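PDB 2Z99: segregation and condensation protein B from Mycobacterium tuberculosis, which probably takes part in chromosome segregation and partition during cell division, as a winged-helix subunit of the segregation and condensation complex. Local coordinates for residues Gln52-Asp66 with Glu72-Pro84. Numbering follows the deposited sequence.
Sequences QLMADELTGRDSGID and EGWRMYTRARFAP
The wing hairpin of a winged-helix domain begins here: strand 65-70 pairs antiparallel with 73-78, and Arg79, just past the second strand, packs against Thr59 in helix 44-60. Asp66 and Tyr77 form the hydrogen-bonded pair, Asp66 N to Tyr77 O and Tyr77 N to Asp66 O both measuring 2.7 Å. Two residues on, past the non-hydrogen-bonded pair Ile65-Thr78, Arg79 N donates to Gly64 O (2.9 Å, N-H...O angle 170°). A bend at chi3 (-69°) turns the Arg79 guanidinium between Thr59 CA on one face and Asp66 on the other, whose carboxylate lies 18° from parallel. Asp66 OD2, 3.6 Å from Arg79 NH1, sits well out of the guanidinium plane; no N-H points at it, leaving a long, purely electrostatic pair. Ser63 O lies in that plane and accepts a bent bond from Arg79 NE at 2.5 Å; separately, Arg79 NH2 bonds weakly to Ile65 O. A water accepts from Arg79 NH2 and donates to Asp66 OD1 (2.7 Å). Asp62 OD2 forms a salt bridge with Arg81 NH1 at 2.7 Å, while Glu15 of the second subunit takes Arg81 NH2. Farther along, Gln52 NE2 meets the Trp74 ring edge at CH2, 3.3 Å away. Arg68 also pairs with Asp66, so the carboxylate's charge is probably shared between two arginines, while Arg79 holds turn and strand through the Ser63 and Ile65 carbonyls.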
loop_
_atom_site.group_PDB
_atom_site.type_symbol
_atom_site.label_atom_id
_atom_site.label_comp_id
_atom_site.label_asym_id
_atom_site.label_seq_id
_atom_site.Cartn_x
_atom_site.Cartn_y
_atom_site.Cartn_z
ATOM N N GLN A 52 13.130 -14.510 7.408
ATOM C CA GLN A 52 12.516 -15.789 7.737
ATOM C C GLN A 52 12.306 -15.918 9.240
ATOM O O GLN A 52 11.436 -16.662 9.697
ATOM C CB GLN A 52 13.368 -16.943 7.213
ATOM C CG GLN A 52 12.717 -17.698 6.055
ATOM C CD GLN A 52 11.380 -18.332 6.435
ATOM O OE1 GLN A 52 11.315 -19.201 7.311
ATOM N NE2 GLN A 52 10.308 -17.894 5.777
ATOM N N LEU A 53 13.099 -15.190 10.014
ATOM C CA LEU A 53 12.939 -15.228 11.462
ATOM C C LEU A 53 11.759 -14.313 11.833
ATOM O O LEU A 53 10.940 -14.650 12.700
ATOM C CB LEU A 53 14.222 -14.772 12.159
ATOM C CG LEU A 53 14.089 -14.653 13.683
ATOM C CD1 LEU A 53 13.595 -15.966 14.255
ATOM C CD2 LEU A 53 15.426 -14.259 14.294
ATOM N N MET A 54 11.671 -13.160 11.172
ATOM C CA MET A 54 10.560 -12.238 11.405
ATOM C C MET A 54 9.268 -12.915 10.946
ATOM O O MET A 54 8.224 -12.749 11.563
ATOM C CB MET A 54 10.766 -10.943 10.622
ATOM C CG MET A 54 11.974 -10.160 11.066
ATOM S SD MET A 54 12.327 -8.778 9.994
ATOM C CE MET A 54 10.709 -7.883 10.109
ATOM N N ALA A 55 9.333 -13.689 9.863
ATOM C CA ALA A 55 8.140 -14.383 9.388
ATOM C C ALA A 55 7.792 -15.477 10.378
ATOM O O ALA A 55 6.619 -15.757 10.604
ATOM C CB ALA A 55 8.369 -14.985 8.002
ATOM N N ASP A 56 8.807 -16.105 10.969
ATOM C CA ASP A 56 8.556 -17.157 11.955
ATOM C C ASP A 56 7.894 -16.600 13.214
ATOM O O ASP A 56 6.987 -17.217 13.779
ATOM C CB ASP A 56 9.856 -17.856 12.364
ATOM C CG ASP A 56 10.385 -18.805 11.300
ATOM O OD1 ASP A 56 9.582 -19.322 10.485
ATOM O OD2 ASP A 56 11.616 -19.052 11.302
ATOM N N GLU A 57 8.365 -15.441 13.669
ATOM C CA GLU A 57 7.799 -14.815 14.864
ATOM C C GLU A 57 6.330 -14.430 14.648
ATOM O O GLU A 57 5.482 -14.700 15.499
ATOM C CB GLU A 57 8.589 -13.557 15.222
ATOM C CG GLU A 57 10.063 -13.775 15.422
ATOM C CD GLU A 57 10.842 -12.469 15.440
ATOM O OE1 GLU A 57 10.208 -11.393 15.448
ATOM O OE2 GLU A 57 12.091 -12.521 15.452
ATOM N N LEU A 58 6.040 -13.791 13.513
ATOM C CA LEU A 58 4.676 -13.364 13.193
ATOM C C LEU A 58 3.697 -14.522 13.173
ATOM O O LEU A 58 2.606 -14.422 13.729
ATOM C CB LEU A 58 4.647 -12.634 11.848
ATOM C CG LEU A 58 5.389 -11.291 11.919
ATOM C CD1 LEU A 58 5.586 -10.711 10.526
ATOM C CD2 LEU A 58 4.606 -10.331 12.825
ATOM N N THR A 59 4.070 -15.634 12.550
ATOM C CA THR A 59 3.142 -16.755 12.528
ATOM C C THR A 59 3.238 -17.500 13.838
ATOM O O THR A 59 2.448 -18.385 14.129
ATOM C CB THR A 59 3.390 -17.702 11.325
ATOM O OG1 THR A 59 3.417 -19.062 11.767
ATOM C CG2 THR A 59 4.651 -17.360 10.641
ATOM N N GLY A 60 4.211 -17.115 14.645
ATOM C CA GLY A 60 4.352 -17.729 15.948
ATOM C C GLY A 60 3.292 -17.158 16.869
ATOM O O GLY A 60 2.846 -17.820 17.806
ATOM N N ARG A 61 2.886 -15.915 16.609
ATOM C CA ARG A 61 1.854 -15.285 17.422
ATOM C C ARG A 61 0.560 -15.126 16.650
ATOM O O ARG A 61 -0.354 -14.423 17.082
ATOM C CB ARG A 61 2.319 -13.923 17.947
ATOM C CG ARG A 61 2.704 -12.890 16.923
ATOM C CD ARG A 61 3.298 -11.711 17.670
ATOM N NE ARG A 61 3.607 -10.565 16.817
ATOM C CZ ARG A 61 2.699 -9.764 16.262
ATOM N NH1 ARG A 61 1.394 -9.965 16.457
ATOM N NH2 ARG A 61 3.103 -8.752 15.509
ATOM N N ASP A 62 0.495 -15.802 15.508
ATOM C CA ASP A 62 -0.680 -15.774 14.656
ATOM C C ASP A 62 -1.062 -14.337 14.361
ATOM O O ASP A 62 -2.230 -13.953 14.472
ATOM C CB ASP A 62 -1.837 -16.497 15.343
ATOM C CG ASP A 62 -2.826 -17.057 14.353
ATOM O OD1 ASP A 62 -2.502 -17.065 13.149
ATOM O OD2 ASP A 62 -3.914 -17.507 14.762
ATOM N N SER A 63 -0.071 -13.544 13.974
ATOM C CA SER A 63 -0.311 -12.146 13.688
ATOM C C SER A 63 -1.311 -11.935 12.549
ATOM O O SER A 63 -1.598 -12.852 11.775
ATOM C CB SER A 63 1.004 -11.449 13.350
ATOM O OG SER A 63 0.763 -10.082 13.077
ATOM N N GLY A 64 -1.857 -10.723 12.467
ATOM C CA GLY A 64 -2.782 -10.408 11.393
ATOM C C GLY A 64 -1.949 -10.277 10.126
ATOM O O GLY A 64 -2.428 -10.471 9.005
ATOM N N ILE A 65 -0.678 -9.955 10.327
ATOM C CA ILE A 65 0.281 -9.792 9.246
ATOM C C ILE A 65 1.096 -11.068 9.039
ATOM O O ILE A 65 1.616 -11.657 9.999
ATOM C CB ILE A 65 1.247 -8.627 9.547
ATOM C CG1 ILE A 65 0.457 -7.329 9.724
ATOM C CG2 ILE A 65 2.268 -8.493 8.428
ATOM C CD1 ILE A 65 1.301 -6.146 10.156
ATOM N N ASP A 66 1.197 -11.494 7.782
ATOM C CA ASP A 66 1.947 -12.693 7.433
ATOM C C ASP A 66 2.981 -12.357 6.369
ATOM O O ASP A 66 2.633 -12.058 5.223
ATOM C CB ASP A 66 1.019 -13.777 6.895
ATOM C CG ASP A 66 1.750 -15.070 6.615
ATOM O OD1 ASP A 66 2.975 -15.102 6.823
ATOM O OD2 ASP A 66 1.114 -16.057 6.196
ATOM N N GLU A 72 8.744 -13.308 -6.633
ATOM C CA GLU A 72 8.960 -11.878 -6.799
ATOM C C GLU A 72 9.697 -11.290 -5.594
ATOM O O GLU A 72 10.074 -10.114 -5.603
ATOM C CB GLU A 72 7.624 -11.149 -6.944
ATOM C CG GLU A 72 6.896 -11.324 -8.264
ATOM C CD GLU A 72 5.529 -10.655 -8.242
ATOM O OE1 GLU A 72 4.599 -11.240 -7.642
ATOM O OE2 GLU A 72 5.389 -9.542 -8.796
ATOM N N GLY A 73 9.881 -12.099 -4.554
ATOM C CA GLY A 73 10.557 -11.627 -3.353
ATOM C C GLY A 73 9.747 -11.752 -2.066
ATOM O O GLY A 73 8.932 -12.670 -1.925
ATOM N N TRP A 74 9.973 -10.829 -1.128
ATOM C CA TRP A 74 9.278 -10.838 0.161
ATOM C C TRP A 74 8.243 -9.722 0.257
ATOM O O TRP A 74 8.452 -8.619 -0.262
ATOM C CB TRP A 74 10.263 -10.668 1.324
ATOM C CG TRP A 74 11.149 -11.839 1.602
ATOM C CD1 TRP A 74 12.352 -12.121 1.012
ATOM C CD2 TRP A 74 10.908 -12.897 2.544
ATOM N NE1 TRP A 74 12.872 -13.289 1.529
ATOM C CE2 TRP A 74 12.007 -13.783 2.471
ATOM C CE3 TRP A 74 9.871 -13.179 3.441
ATOM C CZ2 TRP A 74 12.099 -14.928 3.259
ATOM C CZ3 TRP A 74 9.965 -14.329 4.230
ATOM C CH2 TRP A 74 11.072 -15.184 4.133
ATOM N N ARG A 75 7.147 -9.997 0.963
ATOM C CA ARG A 75 6.080 -9.016 1.114
ATOM C C ARG A 75 5.167 -9.353 2.290
ATOM O O ARG A 75 4.946 -10.517 2.590
ATOM C CB ARG A 75 5.268 -8.979 -0.185
ATOM C CG ARG A 75 4.128 -7.980 -0.241
ATOM C CD ARG A 75 3.360 -8.131 -1.563
ATOM N NE ARG A 75 2.517 -6.968 -1.833
ATOM C CZ ARG A 75 1.777 -6.785 -2.927
ATOM N NH1 ARG A 75 1.743 -7.695 -3.906
ATOM N NH2 ARG A 75 1.071 -5.666 -3.044
ATOM N N MET A 76 4.647 -8.331 2.963
ATOM C CA MET A 76 3.723 -8.556 4.073
ATOM C C MET A 76 2.308 -8.762 3.534
ATOM O O MET A 76 1.785 -7.914 2.807
ATOM C CB MET A 76 3.712 -7.362 5.023
ATOM C CG MET A 76 5.024 -7.115 5.706
ATOM S SD MET A 76 4.843 -6.125 7.158
ATOM C CE MET A 76 5.025 -4.512 6.465
ATOM N N TYR A 77 1.695 -9.887 3.886
ATOM C CA TYR A 77 0.340 -10.209 3.459
ATOM C C TYR A 77 -0.607 -10.300 4.657
ATOM O O TYR A 77 -0.185 -10.350 5.814
ATOM C CB TYR A 77 0.296 -11.567 2.743
ATOM C CG TYR A 77 1.091 -11.641 1.465
ATOM C CD1 TYR A 77 2.462 -11.403 1.464
ATOM C CD2 TYR A 77 0.465 -11.915 0.247
ATOM C CE1 TYR A 77 3.199 -11.427 0.283
ATOM C CE2 TYR A 77 1.192 -11.944 -0.946
ATOM C CZ TYR A 77 2.558 -11.696 -0.921
ATOM O OH TYR A 77 3.283 -11.690 -2.091
ATOM N N THR A 78 -1.901 -10.320 4.360
ATOM C CA THR A 78 -2.931 -10.478 5.374
ATOM C C THR A 78 -3.000 -11.985 5.641
ATOM O O THR A 78 -3.080 -12.783 4.702
ATOM C CB THR A 78 -4.276 -9.982 4.847
ATOM O OG1 THR A 78 -4.482 -8.636 5.289
ATOM C CG2 THR A 78 -5.412 -10.892 5.310
ATOM N N ARG A 79 -2.950 -12.381 6.907
ATOM C CA ARG A 79 -2.991 -13.800 7.233
ATOM C C ARG A 79 -4.346 -14.371 6.834
ATOM O O ARG A 79 -5.393 -13.783 7.118
ATOM C CB ARG A 79 -2.708 -14.008 8.727
ATOM C CG ARG A 79 -2.277 -15.422 9.087
ATOM C CD ARG A 79 -1.724 -15.512 10.516
ATOM N NE ARG A 79 -0.434 -14.833 10.676
ATOM C CZ ARG A 79 0.739 -15.339 10.309
ATOM N NH1 ARG A 79 0.811 -16.543 9.761
ATOM N NH2 ARG A 79 1.844 -14.630 10.468
ATOM N N ALA A 80 -4.310 -15.516 6.159
ATOM C CA ALA A 80 -5.507 -16.197 5.651
ATOM C C ALA A 80 -6.816 -16.037 6.427
ATOM O O ALA A 80 -7.759 -15.404 5.940
ATOM C CB ALA A 80 -5.211 -17.691 5.462
ATOM N N ARG A 81 -6.878 -16.623 7.618
ATOM C CA ARG A 81 -8.079 -16.576 8.440
ATOM C C ARG A 81 -8.724 -15.206 8.598
ATOM O O ARG A 81 -9.885 -15.115 8.958
ATOM C CB ARG A 81 -7.799 -17.172 9.836
ATOM C CG ARG A 81 -6.594 -16.564 10.568
ATOM C CD ARG A 81 -6.370 -17.176 11.966
ATOM N NE ARG A 81 -7.435 -16.797 12.883
ATOM C CZ ARG A 81 -7.245 -16.196 14.052
ATOM N NH1 ARG A 81 -6.022 -15.912 14.470
ATOM N NH2 ARG A 81 -8.291 -15.823 14.774
ATOM N N PHE A 82 -7.993 -14.137 8.324
ATOM C CA PHE A 82 -8.569 -12.815 8.500
ATOM C C PHE A 82 -9.205 -12.199 7.251
ATOM O O PHE A 82 -9.619 -11.035 7.270
ATOM C CB PHE A 82 -7.504 -11.875 9.075
ATOM C CG PHE A 82 -6.940 -12.338 10.391
ATOM C CD1 PHE A 82 -7.731 -12.354 11.533
ATOM C CD2 PHE A 82 -5.624 -12.788 10.481
ATOM C CE1 PHE A 82 -7.223 -12.813 12.743
ATOM C CE2 PHE A 82 -5.103 -13.249 11.684
ATOM C CZ PHE A 82 -5.905 -13.262 12.822
ATOM N N ALA A 83 -9.296 -12.976 6.174
ATOM C CA ALA A 83 -9.880 -12.480 4.924
ATOM C C ALA A 83 -11.255 -11.853 5.160
ATOM O O ALA A 83 -11.500 -10.707 4.775
ATOM C CB ALA A 83 -9.990 -13.617 3.903
ATOM N N PRO A 84 -12.166 -12.597 5.805
ATOM C CA PRO A 84 -13.515 -12.099 6.084
ATOM C C PRO A 84 -13.545 -10.659 6.594
ATOM O O PRO A 84 -14.368 -9.862 6.163
ATOM C CB PRO A 84 -14.036 -13.094 7.118
ATOM C CG PRO A 84 -13.401 -14.372 6.688
ATOM C CD PRO A 84 -11.980 -13.948 6.374
HETATM O O HOH W 1 4.510 -14.538 8.943
#